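Local coordinates for LPP20 lipofamily protein (Helicobacter pylori R046Wa, PDB 4KZS) that is a secreted protein of unknown function, whose C-terminal part belongs to a family related to the N-terminal domain of TolB and may point to the Tol-Pal system, at residues Ser50-Gln55 with Glu151-Ala156; Val83-Gln88 with Tyr95-Arg100; Pro178-Thr183 with Tyr213-Glu218. All blocks are in the same frame, centred on the assembly; numbering follows the deposited sequence.

In the fold
Interaction 1 and interaction 2 both involve the N-terminal part of the chain, with centres 27 Å apart and nearest atoms about 15 Å apart. Helix 29-53 connects them: its C-terminal end supplies residues 50-55 of interaction 1, and residues of the same helix lie against one face of the hairpin 84-91/94-102 in interaction 2. That hairpin falls in sequence between the two halves of interaction 1, whose second half lies on helix 135-157. Interaction 3 follows later, in the C-terminal parallel sheet, its centre 43 Å from interaction 1 and 55 Å from interaction 2. Such separations describe an elongated chain with sheets near its two ends and helices between.

Interaction 1: residues Ser50-Gln55 with Glu151-Ala156; sequences SQIHIQ and ERILKA
Ile-52 and Ala-156 form the close-packed part of this contact, where the end of helix 29-53 meets the end of helix 135-157. CG1 of Ile-52 lies 3.6 Å from CB of Ala-156, and these two residues account for most of the 241 Å² buried. With CG1 anti to its own carbonyl carbon (chi1 -58°) and the chain then extended, Ile-52 carries CD1 past the methyl of Ala-156 to the preceding helical turn, 4.3 Å from CA of Ile-153. Leu-73, from a loop, touches both Ile-52 and Ile-153, and the buried side chain of Ile-153 carries the apolar patch on to Leu-110 of helix 103-121.

One polar bond borders this patch. The side chain of Gln-51, bent at chi2 (61°), brings NE2 to within 3.1 Å of the carbonyl O of Ala-156. The N-H...O angle is 156°, and the donor comes nearly along the C=O axis, so a side-chain amide serves a backbone acceptor at the last turn of the helix.

The margin is looser: Gln-55 approaches the same carbonyl only through its CG, 4.1 Å from O of Ala-156, and Arg-152 turns NH1 to a weak hydrogen bond with OD1 of Asn-72. The arrangement is a surface tertiary contact between the C-terminal turns of two helices, in a protein characterised by a three-helix bundle.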
# COMPACT_ATOMS: atom_id res chain seq x y z
N SER A 50 -1.33 24.45 -3.65
CA SER A 50 -1.28 25.66 -4.47
C SER A 50 0.15 26.06 -4.82
O SER A 50 0.39 27.15 -5.33
CB SER A 50 -2.00 26.82 -3.77
OG SER A 50 -1.14 27.49 -2.86
N GLN A 51 1.11 25.19 -4.51
CA GLN A 51 2.50 25.48 -4.80
C GLN A 51 2.85 24.64 -6.00
O GLN A 51 3.76 24.96 -6.76
CB GLN A 51 3.38 25.11 -3.61
CG GLN A 51 4.87 25.04 -3.91
CD GLN A 51 5.47 26.35 -4.38
OE1 GLN A 51 5.09 27.45 -3.92
NE2 GLN A 51 6.42 26.25 -5.29
N ILE A 52 2.12 23.55 -6.14
CA ILE A 52 2.27 22.69 -7.28
C ILE A 52 1.38 23.27 -8.36
O ILE A 52 1.66 23.12 -9.55
CB ILE A 52 1.80 21.25 -6.97
CG1 ILE A 52 2.57 20.67 -5.79
CG2 ILE A 52 1.95 20.36 -8.20
CD1 ILE A 52 1.99 19.36 -5.31
N HIS A 53 0.30 23.93 -7.94
CA HIS A 53 -0.61 24.59 -8.86
C HIS A 53 0.10 25.78 -9.54
O HIS A 53 -0.03 25.99 -10.75
CB HIS A 53 -1.86 25.04 -8.11
CG HIS A 53 -3.05 25.27 -8.99
ND1 HIS A 53 -3.19 26.39 -9.79
CD2 HIS A 53 -4.18 24.54 -9.18
CE1 HIS A 53 -4.34 26.33 -10.44
NE2 HIS A 53 -4.96 25.22 -10.08
N ILE A 54 0.87 26.55 -8.76
CA ILE A 54 1.66 27.65 -9.32
C ILE A 54 3.03 27.17 -9.81
O ILE A 54 4.02 27.88 -9.73
CB ILE A 54 1.80 28.83 -8.32
CG1 ILE A 54 2.65 28.43 -7.11
CG2 ILE A 54 0.42 29.34 -7.90
CD1 ILE A 54 2.89 29.54 -6.09
N GLN A 55 3.04 25.95 -10.35
CA GLN A 55 4.23 25.31 -10.90
C GLN A 55 3.90 24.51 -12.16
O GLN A 55 4.65 24.57 -13.13
CB GLN A 55 4.85 24.36 -9.88
CG GLN A 55 5.80 25.03 -8.91
CD GLN A 55 7.07 25.48 -9.57
OE1 GLN A 55 7.68 24.73 -10.35
NE2 GLN A 55 7.51 26.68 -9.26
N GLU A 151 6.74 12.77 -3.60
CA GLU A 151 7.77 13.27 -4.54
C GLU A 151 7.30 14.45 -5.35
O GLU A 151 8.10 15.33 -5.69
CB GLU A 151 8.21 12.18 -5.47
CG GLU A 151 8.94 12.70 -6.67
CD GLU A 151 9.26 11.59 -7.62
OE1 GLU A 151 10.14 10.76 -7.26
OE2 GLU A 151 8.65 11.56 -8.71
N ARG A 152 6.01 14.46 -5.67
CA ARG A 152 5.45 15.57 -6.41
C ARG A 152 5.67 16.84 -5.60
O ARG A 152 6.22 17.83 -6.11
CB ARG A 152 3.96 15.37 -6.72
CG ARG A 152 3.61 15.82 -8.14
CD ARG A 152 2.14 15.66 -8.49
NE ARG A 152 1.47 14.56 -7.79
CZ ARG A 152 0.20 14.59 -7.38
NH1 ARG A 152 -0.58 15.68 -7.57
NH2 ARG A 152 -0.31 13.54 -6.75
N ILE A 153 5.31 16.79 -4.31
CA ILE A 153 5.58 17.90 -3.42
C ILE A 153 7.04 18.32 -3.45
O ILE A 153 7.35 19.51 -3.68
CB ILE A 153 5.21 17.55 -1.99
CG1 ILE A 153 3.76 17.09 -1.98
CG2 ILE A 153 5.45 18.77 -1.11
CD1 ILE A 153 3.23 16.75 -0.62
N LEU A 154 7.93 17.36 -3.21
CA LEU A 154 9.36 17.67 -3.10
C LEU A 154 9.88 18.36 -4.34
O LEU A 154 10.59 19.37 -4.23
CB LEU A 154 10.17 16.42 -2.81
CG LEU A 154 9.93 15.93 -1.39
CD1 LEU A 154 10.69 14.65 -1.08
CD2 LEU A 154 10.34 17.03 -0.45
N LYS A 155 9.51 17.86 -5.53
CA LYS A 155 9.96 18.47 -6.79
C LYS A 155 9.38 19.85 -6.94
O LYS A 155 10.08 20.76 -7.38
CB LYS A 155 9.65 17.62 -8.04
CG LYS A 155 10.52 16.37 -8.12
CD LYS A 155 10.87 15.92 -9.53
CE LYS A 155 9.72 15.17 -10.18
NZ LYS A 155 10.23 14.20 -11.21
N ALA A 156 8.14 20.02 -6.52
CA ALA A 156 7.52 21.35 -6.53
C ALA A 156 8.20 22.36 -5.63
O ALA A 156 7.90 23.54 -5.71
CB ALA A 156 6.05 21.29 -6.20

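Interaction 2: residues Val83-Gln88 with Tyr95-Arg100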
# COMPACT_ATOMS: atom_id res chain seq x y z
N VAL A 83 6.24 18.63 16.33
CA VAL A 83 6.06 20.02 15.89
C VAL A 83 5.92 20.88 17.14
O VAL A 83 5.65 20.34 18.21
CB VAL A 83 4.69 20.16 15.13
CG1 VAL A 83 4.45 19.00 14.20
CG2 VAL A 83 3.48 20.22 16.09
N GLU A 84 6.00 22.21 17.05
CA GLU A 84 5.95 23.05 18.26
C GLU A 84 4.55 23.43 18.80
O GLU A 84 3.62 23.72 18.03
CB GLU A 84 6.74 24.32 18.06
CG GLU A 84 7.95 24.19 17.17
CD GLU A 84 8.66 25.52 17.01
OE1 GLU A 84 9.84 25.50 16.57
OE2 GLU A 84 8.04 26.57 17.34
N ILE A 85 4.42 23.42 20.12
CA ILE A 85 3.23 23.94 20.81
C ILE A 85 3.40 25.43 21.11
O ILE A 85 4.28 25.83 21.86
CB ILE A 85 2.96 23.20 22.13
CG1 ILE A 85 2.82 21.69 21.90
CG2 ILE A 85 1.70 23.73 22.78
CD1 ILE A 85 1.66 21.30 21.02
N VAL A 86 2.61 26.28 20.49
CA VAL A 86 2.80 27.70 20.68
C VAL A 86 1.82 28.27 21.71
O VAL A 86 2.12 29.26 22.33
CB VAL A 86 2.74 28.47 19.36
CG1 VAL A 86 2.62 29.97 19.58
CG2 VAL A 86 4.02 28.20 18.59
N ASN A 87 0.65 27.67 21.88
CA ASN A 87 -0.26 28.16 22.90
C ASN A 87 -1.01 27.02 23.49
O ASN A 87 -1.32 26.04 22.80
CB ASN A 87 -1.25 29.18 22.33
CG ASN A 87 -0.56 30.44 21.79
OD1 ASN A 87 -0.30 30.59 20.58
ND2 ASN A 87 -0.22 31.32 22.69
N GLN A 88 -1.31 27.16 24.78
CA GLN A 88 -2.20 26.24 25.45
C GLN A 88 -2.95 27.00 26.54
O GLN A 88 -2.35 27.53 27.46
CB GLN A 88 -1.40 25.10 26.03
CG GLN A 88 -1.92 23.72 25.67
CD GLN A 88 -0.87 22.64 25.80
OE1 GLN A 88 -1.09 21.51 25.31
NE2 GLN A 88 0.27 22.95 26.45
N TYR A 95 -10.43 23.57 26.11
CA TYR A 95 -9.00 23.69 25.93
C TYR A 95 -8.71 24.22 24.54
O TYR A 95 -9.50 24.03 23.58
CB TYR A 95 -8.35 22.34 26.15
CG TYR A 95 -8.69 21.75 27.48
CD1 TYR A 95 -10.00 21.32 27.79
CD2 TYR A 95 -7.69 21.60 28.46
CE1 TYR A 95 -10.30 20.79 29.04
CE2 TYR A 95 -7.97 21.07 29.72
CZ TYR A 95 -9.26 20.67 30.00
OH TYR A 95 -9.47 20.15 31.25
N TYR A 96 -7.58 24.91 24.44
CA TYR A 96 -7.15 25.46 23.16
C TYR A 96 -5.69 25.14 23.05
O TYR A 96 -4.93 25.21 24.04
CB TYR A 96 -7.37 26.99 23.14
CG TYR A 96 -6.73 27.71 21.97
CD1 TYR A 96 -7.42 27.90 20.78
CD2 TYR A 96 -5.44 28.24 22.06
CE1 TYR A 96 -6.84 28.59 19.72
CE2 TYR A 96 -4.87 28.94 21.00
CZ TYR A 96 -5.57 29.09 19.85
OH TYR A 96 -5.00 29.75 18.83
N THR A 97 -5.28 24.78 21.83
CA THR A 97 -3.88 24.44 21.52
C THR A 97 -3.58 25.09 20.17
O THR A 97 -4.43 25.10 19.21
CB THR A 97 -3.67 22.91 21.44
OG1 THR A 97 -4.02 22.30 22.69
CG2 THR A 97 -2.24 22.55 21.17
N ARG A 98 -2.40 25.68 20.06
CA ARG A 98 -1.99 26.11 18.75
C ARG A 98 -0.56 25.60 18.49
O ARG A 98 0.24 25.56 19.40
CB ARG A 98 -2.09 27.61 18.72
CG ARG A 98 -1.60 28.27 17.45
CD ARG A 98 -0.94 29.54 17.99
NE ARG A 98 -1.34 30.64 17.18
CZ ARG A 98 -0.82 31.84 17.25
NH1 ARG A 98 0.09 32.14 18.16
NH2 ARG A 98 -1.27 32.74 16.41
N VAL A 99 -0.28 25.19 17.26
CA VAL A 99 0.93 24.49 16.92
C VAL A 99 1.41 25.08 15.65
O VAL A 99 0.68 25.74 14.95
CB VAL A 99 0.71 23.00 16.61
CG1 VAL A 99 0.21 22.28 17.83
CG2 VAL A 99 -0.35 22.84 15.56
N ARG A 100 2.71 24.92 15.40
CA ARG A 100 3.31 25.39 14.18
C ARG A 100 4.47 24.51 13.81
O ARG A 100 4.96 23.68 14.63
CB ARG A 100 3.78 26.80 14.36
CG ARG A 100 4.89 26.93 15.38
CD ARG A 100 5.34 28.36 15.43
NE ARG A 100 6.59 28.50 16.18
CZ ARG A 100 7.34 29.61 16.16
NH1 ARG A 100 6.98 30.68 15.47
NH2 ARG A 100 8.45 29.66 16.85
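The backbones of Glu-84 to Gln-88 and Tyr-95 to Arg-100 run antiparallel, their short axes 4.6 Å apart and their directions at 146°, as paired strands of a beta hairpin interrupted by a classic beta bulge. Glu-84 and Arg-100 make a hydrogen-bonded pair, and Ile-85 faces Val-99 as a non-hydrogen-bonded one. The register then slips by one: Val-86 N, at 2.7 Å, and Asn-87 N, at 3.3 Å, both donate to Arg-98 O, arriving from the same face of its carbonyl plane. Val-86, with psi near -28°, is the kinked residue of the bulge.

On the face bearing Ile-85 and Val-99, CD1 of Ile-85 meets CG1 of Val-99 at 3.6 Å. Helix 29-53 packs against this face, with Leu-40 touching Val-99 and OG of Ser-32 hydrogen-bonded to OG1 of Thr-97.

The face bearing Glu-84, Asn-87, Arg-98 and Arg-100 is largely polar. The Tyr-96 ring reaches it with an edge, CE2 lying 3.9 Å from CB of Asn-87. Val-86 reaches it too, directing CG2 onto the aliphatic part of Arg-100, and Tyr-19 makes a cation-pi contact with that arginine. Glu-84 and Arg-100 form a salt bridge with carboxylate and guanidinium planes 58° apart. Its main bond runs from NE of Arg-100 to OE2 of Glu-84 at 2.7 Å: the oxygen lies in the guanidinium plane, yet the donor meets it from above the carboxylate plane.

Interaction 3: residues Pro178-Thr183 with Tyr213-Glu218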
# COMPACT_ATOMS: atom_id res chain seq x y z
N PRO A 178 1.63 -10.82 -9.85
CA PRO A 178 2.33 -10.87 -11.09
C PRO A 178 2.22 -12.29 -11.64
O PRO A 178 1.18 -12.96 -11.48
CB PRO A 178 3.75 -10.63 -10.64
CG PRO A 178 3.82 -11.38 -9.32
CD PRO A 178 2.43 -11.41 -8.76
N LYS A 179 3.32 -12.76 -12.23
CA LYS A 179 3.37 -14.06 -12.85
C LYS A 179 3.68 -15.09 -11.78
O LYS A 179 4.72 -15.01 -11.13
CB LYS A 179 4.44 -14.06 -13.95
CG LYS A 179 4.07 -13.36 -15.28
CD LYS A 179 5.28 -12.60 -15.82
CE LYS A 179 5.10 -12.05 -17.21
NZ LYS A 179 5.55 -13.07 -18.19
N VAL A 180 2.75 -16.01 -11.57
CA VAL A 180 3.05 -17.23 -10.83
C VAL A 180 2.46 -18.46 -11.52
O VAL A 180 1.30 -18.45 -11.95
CB VAL A 180 2.58 -17.13 -9.39
CG1 VAL A 180 3.06 -15.82 -8.81
CG2 VAL A 180 1.05 -17.26 -9.26
N GLN A 181 3.28 -19.51 -11.61
CA GLN A 181 2.86 -20.82 -12.16
C GLN A 181 1.71 -21.42 -11.37
O GLN A 181 1.71 -21.37 -10.15
CB GLN A 181 4.04 -21.79 -12.18
CG GLN A 181 3.81 -23.05 -12.99
CD GLN A 181 5.12 -23.69 -13.41
OE1 GLN A 181 6.00 -23.94 -12.57
NE2 GLN A 181 5.27 -23.97 -14.70
N ILE A 182 0.73 -21.98 -12.06
CA ILE A 182 -0.42 -22.57 -11.41
C ILE A 182 -0.60 -24.01 -11.87
O ILE A 182 -1.02 -24.27 -12.99
CB ILE A 182 -1.70 -21.74 -11.63
CG1 ILE A 182 -1.57 -20.37 -10.96
CG2 ILE A 182 -2.93 -22.48 -11.12
CD1 ILE A 182 -2.78 -19.47 -11.13
N THR A 183 -0.27 -24.94 -10.98
CA THR A 183 -0.36 -26.38 -11.23
C THR A 183 -1.69 -26.97 -10.76
O THR A 183 -2.31 -26.48 -9.81
CB THR A 183 0.83 -27.12 -10.55
OG1 THR A 183 2.06 -26.47 -10.91
CG2 THR A 183 0.91 -28.58 -10.98
N TYR A 213 7.35 -18.25 -7.97
CA TYR A 213 6.42 -18.93 -7.03
C TYR A 213 5.42 -19.85 -7.71
O TYR A 213 4.82 -19.47 -8.72
CB TYR A 213 5.61 -17.91 -6.22
CG TYR A 213 6.38 -17.18 -5.16
CD1 TYR A 213 7.62 -16.62 -5.46
CD2 TYR A 213 5.90 -17.06 -3.86
CE1 TYR A 213 8.36 -15.95 -4.51
CE2 TYR A 213 6.63 -16.37 -2.90
CZ TYR A 213 7.86 -15.83 -3.24
OH TYR A 213 8.66 -15.16 -2.37
N GLN A 214 5.20 -21.02 -7.12
CA GLN A 214 4.18 -21.93 -7.62
C GLN A 214 2.93 -22.02 -6.72
O GLN A 214 2.98 -21.66 -5.56
CB GLN A 214 4.81 -23.30 -7.82
CG GLN A 214 3.87 -24.38 -8.33
CD GLN A 214 4.62 -25.66 -8.63
OE1 GLN A 214 5.29 -26.21 -7.76
NE2 GLN A 214 4.53 -26.12 -9.87
N ILE A 215 1.81 -22.50 -7.25
CA ILE A 215 0.64 -22.76 -6.44
C ILE A 215 0.05 -24.03 -7.01
O ILE A 215 -0.55 -24.01 -8.08
CB ILE A 215 -0.39 -21.60 -6.47
CG1 ILE A 215 0.25 -20.28 -6.04
CG2 ILE A 215 -1.56 -21.91 -5.56
CD1 ILE A 215 -0.68 -19.07 -6.10
N LYS A 216 0.28 -25.14 -6.30
CA LYS A 216 -0.32 -26.44 -6.60
C LYS A 216 -1.79 -26.47 -6.18
O LYS A 216 -2.26 -25.68 -5.36
CB LYS A 216 0.50 -27.56 -5.97
CG LYS A 216 1.99 -27.49 -6.28
CD LYS A 216 2.73 -28.82 -6.11
CE LYS A 216 4.24 -28.61 -6.01
NZ LYS A 216 5.07 -29.85 -6.13
N ASN A 217 -2.54 -27.34 -6.81
CA ASN A 217 -3.95 -27.46 -6.52
C ASN A 217 -4.34 -28.92 -6.63
O ASN A 217 -3.67 -29.72 -7.29
CB ASN A 217 -4.80 -26.64 -7.49
CG ASN A 217 -4.85 -25.17 -7.14
OD1 ASN A 217 -5.83 -24.70 -6.55
ND2 ASN A 217 -3.82 -24.43 -7.54
N GLU A 218 -5.43 -29.24 -5.96
CA GLU A 218 -6.00 -30.54 -5.99
C GLU A 218 -7.42 -30.07 -5.70
O GLU A 218 -7.64 -29.19 -4.86
CB GLU A 218 -5.43 -31.51 -4.94
CG GLU A 218 -4.04 -32.02 -5.26
CD GLU A 218 -3.48 -32.92 -4.17
OE1 GLU A 218 -4.10 -32.98 -3.08
OE2 GLU A 218 -2.43 -33.55 -4.39
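Gln-214 extends its CG anti to the backbone N (chi1 179°) and keeps the chain straight through chi2, which carries its amide diagonally over the sheet face to Thr-183, two residues beyond its bridge partner Gln-181. There NE2 of Gln-214 lies 2.7 Å from OG1 of Thr-183, a hydrogen bond that is weak because its N-H...O angle is only 115°. Gln-181 sends its side chain to the same face as Gln-214, their amide planes 32° apart.

The backbones are joined in parallel register, with Gln-181 opposite Gln-214 and Ile-182 opposite Ile-215. Thr-183 N donates to Ile-215 O at 3.1 Å from above the carbonyl plane; the bonds from Gln-181 N to Tyr-213 O and from Ile-215 N to Gln-181 O are weak. CG2 of Val-180 lies 4.0 Å from CD1 of Ile-215, and Tyr-200 of helix 190-200 touches both Ile-182 and Ile-215. Past the bridges, ND2 of Asn-217 makes a weak bond to Thr-183 O, while its OD1 is held by OG of Ser-223.

Helix 190-200 covers the isoleucine face of a small parallel beta sheet: a beta-alpha-beta crossover (179-182, 190-200, 205-207) with 214-215 on the other edge of 179-182, consistent with the TolB_N relationship.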